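Local coordinates for protein urocanate hydratase (Paenibacillus sp. Soil724D2, PDB 7NED) that catalyses the hydration of thiourocanate in bacterial ergothioneine breakdown, with NAD+ bound as its cofactor as in urocanases, at residues A[354-359]-A[394-399]; A[472-477]-A[494-499]. All blocks are in the same frame, centred on the assembly; numbering follows the deposited sequence.

Contact 1: residues A[354-359]-A[394-399]; sequences VALSGE and EGLPAR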
loop_
_atom_site.group_PDB
_atom_site.type_symbol
_atom_site.label_atom_id
_atom_site.label_comp_id
_atom_site.label_asym_id
_atom_site.label_seq_id
_atom_site.Cartn_x
_atom_site.Cartn_y
_atom_site.Cartn_z
ATOM N N VAL A 354 9.076 -18.452 17.618
ATOM C CA VAL A 354 8.525 -18.433 18.967
ATOM C C VAL A 354 8.036 -19.823 19.329
ATOM O O VAL A 354 7.300 -20.440 18.555
ATOM C CB VAL A 354 7.381 -17.417 19.077
ATOM C CG1 VAL A 354 6.703 -17.473 20.472
ATOM C CG2 VAL A 354 7.928 -16.007 18.802
ATOM N N ALA A 355 8.407 -20.294 20.524
ATOM C CA ALA A 355 7.944 -21.600 21.003
ATOM C C ALA A 355 6.561 -21.408 21.619
ATOM O O ALA A 355 6.435 -21.008 22.773
ATOM C CB ALA A 355 8.927 -22.170 22.021
ATOM N N LEU A 356 5.510 -21.671 20.842
ATOM C CA LEU A 356 4.150 -21.443 21.323
ATOM C C LEU A 356 3.789 -22.332 22.510
ATOM O O LEU A 356 2.864 -21.998 23.273
ATOM C CB LEU A 356 3.175 -21.679 20.178
ATOM C CG LEU A 356 3.426 -20.713 19.015
ATOM C CD1 LEU A 356 2.885 -21.280 17.690
ATOM C CD2 LEU A 356 2.812 -19.350 19.297
ATOM N N SER A 357 4.484 -23.459 22.681
ATOM C CA SER A 357 4.219 -24.276 23.868
ATOM C C SER A 357 4.557 -23.534 25.154
ATOM O O SER A 357 4.016 -23.865 26.219
ATOM C CB SER A 357 5.003 -25.582 23.794
ATOM O OG SER A 357 6.409 -25.363 23.929
ATOM N N GLY A 358 5.416 -22.527 25.071
ATOM C CA GLY A 358 5.961 -21.873 26.239
ATOM C C GLY A 358 7.195 -22.531 26.804
ATOM O O GLY A 358 7.723 -22.034 27.806
ATOM N N GLU A 359 7.679 -23.617 26.193
ATOM C CA GLU A 359 8.810 -24.386 26.721
ATOM C C GLU A 359 10.121 -23.887 26.120
ATOM O O GLU A 359 10.331 -23.968 24.905
ATOM C CB GLU A 359 8.652 -25.886 26.437
ATOM C CG GLU A 359 7.511 -26.546 27.197
ATOM C CD GLU A 359 7.735 -26.423 28.706
ATOM O OE1 GLU A 359 8.785 -26.902 29.175
ATOM O OE2 GLU A 359 6.905 -25.801 29.400
ATOM N N GLU A 394 11.917 -13.774 27.456
ATOM C CA GLU A 394 11.008 -12.666 27.566
ATOM C C GLU A 394 9.673 -13.093 26.963
ATOM O O GLU A 394 9.565 -13.264 25.801
ATOM C CB GLU A 394 11.571 -11.444 26.878
ATOM N N GLY A 395 8.675 -13.259 27.804
ATOM C CA GLY A 395 7.395 -13.754 27.375
ATOM C C GLY A 395 7.575 -15.187 26.913
ATOM O O GLY A 395 8.272 -15.927 27.501
ATOM N N LEU A 396 6.942 -15.552 25.824
ATOM C CA LEU A 396 7.164 -16.873 25.272
ATOM C C LEU A 396 8.626 -17.023 24.868
ATOM O O LEU A 396 9.201 -16.087 24.315
ATOM C CB LEU A 396 6.273 -17.097 24.043
ATOM C CG LEU A 396 4.784 -17.182 24.346
ATOM C CD1 LEU A 396 4.007 -17.339 23.051
ATOM C CD2 LEU A 396 4.542 -18.386 25.274
ATOM N N PRO A 397 9.262 -18.164 25.149
ATOM C CA PRO A 397 10.626 -18.379 24.644
ATOM C C PRO A 397 10.676 -18.132 23.147
ATOM O O PRO A 397 9.805 -18.594 22.409
ATOM C CB PRO A 397 10.906 -19.847 24.985
ATOM C CG PRO A 397 9.984 -20.119 26.191
ATOM C CD PRO A 397 8.744 -19.332 25.900
ATOM N N ALA A 398 11.703 -17.403 22.698
ATOM C CA ALA A 398 11.822 -17.040 21.288
ATOM C C ALA A 398 13.301 -16.897 20.946
ATOM O O ALA A 398 14.151 -16.763 21.832
ATOM C CB ALA A 398 11.070 -15.735 20.986
ATOM N N ARG A 399 13.590 -16.845 19.643
ATOM C CA ARG A 399 14.960 -16.703 19.181
ATOM C C ARG A 399 14.992 -15.807 17.957
ATOM O O ARG A 399 14.110 -15.906 17.093
ATOM C CB ARG A 399 15.582 -18.076 18.854
ATOM C CG ARG A 399 17.032 -18.031 18.331
ATOM C CD ARG A 399 18.047 -17.527 19.399
ATOM N NE ARG A 399 18.239 -18.472 20.495
ATOM C CZ ARG A 399 18.128 -18.184 21.789
ATOM N NH1 ARG A 399 17.797 -16.958 22.215
ATOM N NH2 ARG A 399 18.287 -19.161 22.663
#
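Val354 packs both of its methyls against the 394-399 segment. CG1, held anti to the backbone N (chi1 175°), comes in across Leu396 at about a right angle, 3.6 Å from Leu396 CB, while CG2 lies 3.8 Å from Ala398 CB on the face that Val354 and Ala398 share. One straight backbone bond joins the two segments here, Ala355 N to Pro397 O at 2.9 Å. This tight end is the antiparallel pairing of strand 351-355 with 398-400, outermost strand of the mixed sheet within this chain, and Val354 with Ala398 form a non-hydrogen-bonded pair. Beyond it 354-359 leaves the sheet through a type I turn, Ala355 to Gly358, closed by Gly358 N to Ala355 O. Pro397 lies against the end of that turn: ring atoms CG and CD both rest on the Gly358 carbonyl, CG 3.4 Å from Gly358 O. With an alanine at Pro397, CG and CD would be missing and the Gly358 carbonyl would probably face a gap, the 394-399 backbone being freer to turn. Leu396 CD2 reaches the same glycine, 3.9 Å from its CA. Contact thins toward solvent, where exposed Glu359 meets Pro397 CG only through its backbone; its N-H donates to Ser357 OG, 3.1 Å away, making an ST turn, and that hydroxyl also bonds Asp362 of helix 360-373.

Contact 2: residues A[472-477]-A[494-499]; sequences MADLVT and VTLVAD
Asp474 meets the strand 494-498 with its backbone and its carboxylate alike. Its CB sits 3.4 Å from Thr495 O; chi1 of -72° puts CG anti to the carbonyl carbon, and the side chain crosses that of Val497 at about a right angle, with CG 3.8 Å from Val497 CG2. At the tip, OD1 accepts the Val497 N-H at 2.8 Å, a bond that arrives from above the carboxylate plane, 47° out of it. OD1 also forms a salt bridge to Arg507 of helix 502-525, and OD2 one to Arg18 of helix 17-31. Behind this side chain lies a classic beta bulge: Asp474 and Leu475 both face Thr495, whose carbonyl oxygen takes both N-H groups, Asp474 N nearly end-on at 3.0 Å and Leu475 N at a tilt. Past the bulge the hairpin of strands 475-480 and 490-498 runs in regular antiparallel register. Leu475 O receives Thr495 N in its carbonyl plane, and Val494 CA adds a CH...O contact to the same oxygen. The CB atoms of Leu475 and Thr495 lie side by side, while the Thr495 hydroxyl turns to Gln128. On the Val494 face the fit is tight, since Val494 CG2 stands only 3.4 Å from Ala473 CB, closer than usual for two carbons. Leu496 bends CD2 back to 3.7 Å from Ala473 CA, and the second subunit packs nearby, its Met466 against Val476. With one oxygen of Asp474 shared between a backbone N-H and an arginine, and the other held by a second arginine, this buried carboxylate is probably kept ionised, its charge likely offset by the two arginines where the hairpin meets helices 17-31 and 502-525.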
loop_
_atom_site.group_PDB
_atom_site.type_symbol
_atom_site.label_atom_id
_atom_site.label_comp_id
_atom_site.label_asym_id
_atom_site.label_seq_id
_atom_site.Cartn_x
_atom_site.Cartn_y
_atom_site.Cartn_z
ATOM N N MET A 472 0.604 -18.673 0.745
ATOM C CA MET A 472 0.009 -19.529 1.777
ATOM C C MET A 472 0.452 -19.172 3.195
ATOM O O MET A 472 0.451 -20.033 4.082
ATOM C CB MET A 472 0.373 -20.976 1.471
ATOM C CG MET A 472 -0.186 -21.354 0.091
ATOM S SD MET A 472 0.176 -23.041 -0.411
ATOM C CE MET A 472 1.906 -22.932 -0.682
ATOM N N ALA A 473 0.876 -17.933 3.430
ATOM C CA ALA A 473 1.262 -17.497 4.760
ATOM C C ALA A 473 0.037 -17.496 5.687
ATOM O O ALA A 473 -1.124 -17.583 5.250
ATOM C CB ALA A 473 1.891 -16.099 4.677
ATOM N N ASP A 474 0.299 -17.420 6.997
ATOM C CA ASP A 474 -0.799 -17.449 7.964
ATOM C C ASP A 474 -1.281 -16.060 8.302
ATOM O O ASP A 474 -2.475 -15.851 8.525
ATOM C CB ASP A 474 -0.342 -18.158 9.266
ATOM C CG ASP A 474 -0.195 -19.665 9.061
ATOM O OD1 ASP A 474 0.959 -20.114 8.884
ATOM O OD2 ASP A 474 -1.230 -20.375 8.979
ATOM N N LEU A 475 -0.376 -15.093 8.338
ATOM C CA LEU A 475 -0.759 -13.708 8.580
ATOM C C LEU A 475 0.096 -12.798 7.714
ATOM O O LEU A 475 1.319 -12.957 7.665
ATOM C CB LEU A 475 -0.582 -13.337 10.069
ATOM C CG LEU A 475 -0.973 -11.921 10.530
ATOM C CD1 LEU A 475 -1.403 -11.894 12.013
ATOM C CD2 LEU A 475 0.140 -10.910 10.301
ATOM N N VAL A 476 -0.534 -11.827 7.056
ATOM C CA VAL A 476 0.184 -10.859 6.238
ATOM C C VAL A 476 -0.293 -9.464 6.619
ATOM O O VAL A 476 -1.486 -9.250 6.871
ATOM C CB VAL A 476 -0.041 -11.134 4.728
ATOM C CG1 VAL A 476 0.689 -10.111 3.867
ATOM C CG2 VAL A 476 0.400 -12.530 4.402
ATOM N N THR A 477 0.625 -8.520 6.655
ATOM C CA THR A 477 0.294 -7.164 7.069
ATOM C C THR A 477 1.025 -6.152 6.197
ATOM O O THR A 477 2.139 -6.405 5.740
ATOM C CB THR A 477 0.642 -6.939 8.552
ATOM O OG1 THR A 477 0.134 -5.668 8.968
ATOM C CG2 THR A 477 2.178 -6.979 8.808
ATOM N N VAL A 494 4.983 -10.845 7.829
ATOM C CA VAL A 494 4.450 -12.168 7.507
ATOM C C VAL A 494 4.652 -13.078 8.714
ATOM O O VAL A 494 5.674 -12.997 9.395
ATOM C CB VAL A 494 5.123 -12.741 6.239
ATOM C CG1 VAL A 494 6.650 -13.018 6.495
ATOM C CG2 VAL A 494 4.401 -14.009 5.772
ATOM N N THR A 495 3.660 -13.904 9.021
ATOM C CA THR A 495 3.801 -14.906 10.087
ATOM C C THR A 495 3.430 -16.255 9.504
ATOM O O THR A 495 2.481 -16.356 8.705
ATOM C CB THR A 495 2.890 -14.595 11.284
ATOM O OG1 THR A 495 3.267 -13.333 11.843
ATOM C CG2 THR A 495 2.997 -15.664 12.332
ATOM N N LEU A 496 4.200 -17.274 9.880
ATOM C CA LEU A 496 3.973 -18.665 9.507
ATOM C C LEU A 496 3.854 -19.487 10.769
ATOM O O LEU A 496 4.531 -19.201 11.765
ATOM C CB LEU A 496 5.109 -19.221 8.652
ATOM C CG LEU A 496 5.165 -18.590 7.254
ATOM C CD1 LEU A 496 6.567 -18.791 6.680
ATOM C CD2 LEU A 496 4.097 -19.239 6.335
ATOM N N VAL A 497 3.000 -20.508 10.729
ATOM C CA VAL A 497 2.843 -21.418 11.864
ATOM C C VAL A 497 3.342 -22.773 11.408
ATOM O O VAL A 497 2.783 -23.370 10.478
ATOM C CB VAL A 497 1.390 -21.504 12.349
ATOM C CG1 VAL A 497 1.312 -22.459 13.575
ATOM C CG2 VAL A 497 0.849 -20.120 12.665
ATOM N N ALA A 498 4.408 -23.237 12.033
ATOM C CA ALA A 498 4.928 -24.582 11.798
ATOM C C ALA A 498 4.242 -25.487 12.814
ATOM O O ALA A 498 4.733 -25.688 13.928
ATOM C CB ALA A 498 6.444 -24.606 11.942
ATOM N N ASP A 499 3.070 -25.994 12.447
ATOM C CA ASP A 499 2.276 -26.823 13.336
ATOM C C ASP A 499 2.518 -28.303 13.118
ATOM O O ASP A 499 1.806 -29.125 13.698
ATOM C CB ASP A 499 0.771 -26.495 13.193
ATOM C CG ASP A 499 0.215 -26.834 11.823
ATOM O OD1 ASP A 499 0.970 -27.329 10.954
ATOM O OD2 ASP A 499 -1.013 -26.627 11.617
#

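Overall arrangement
Followed from the N terminus, the chain reaches contact 1 first, at the end of strand 351-355. Helices 360-373 and 378-390 fill most of the excursion before 394-399 returns to close that loop at the sheet margin. The chain then makes helix 407-420, strand 428-441 and helix 459-469, and contact 2 closes the much shorter hairpin loop between 472-477 and 494-499. The two loops follow in series and neither nests in nor crosses the other. Both belong to one mixed sheet, where strand 428-441 lies between 351-355 and 490-498 and so links them; their centres are 17 Å apart, and they do not touch.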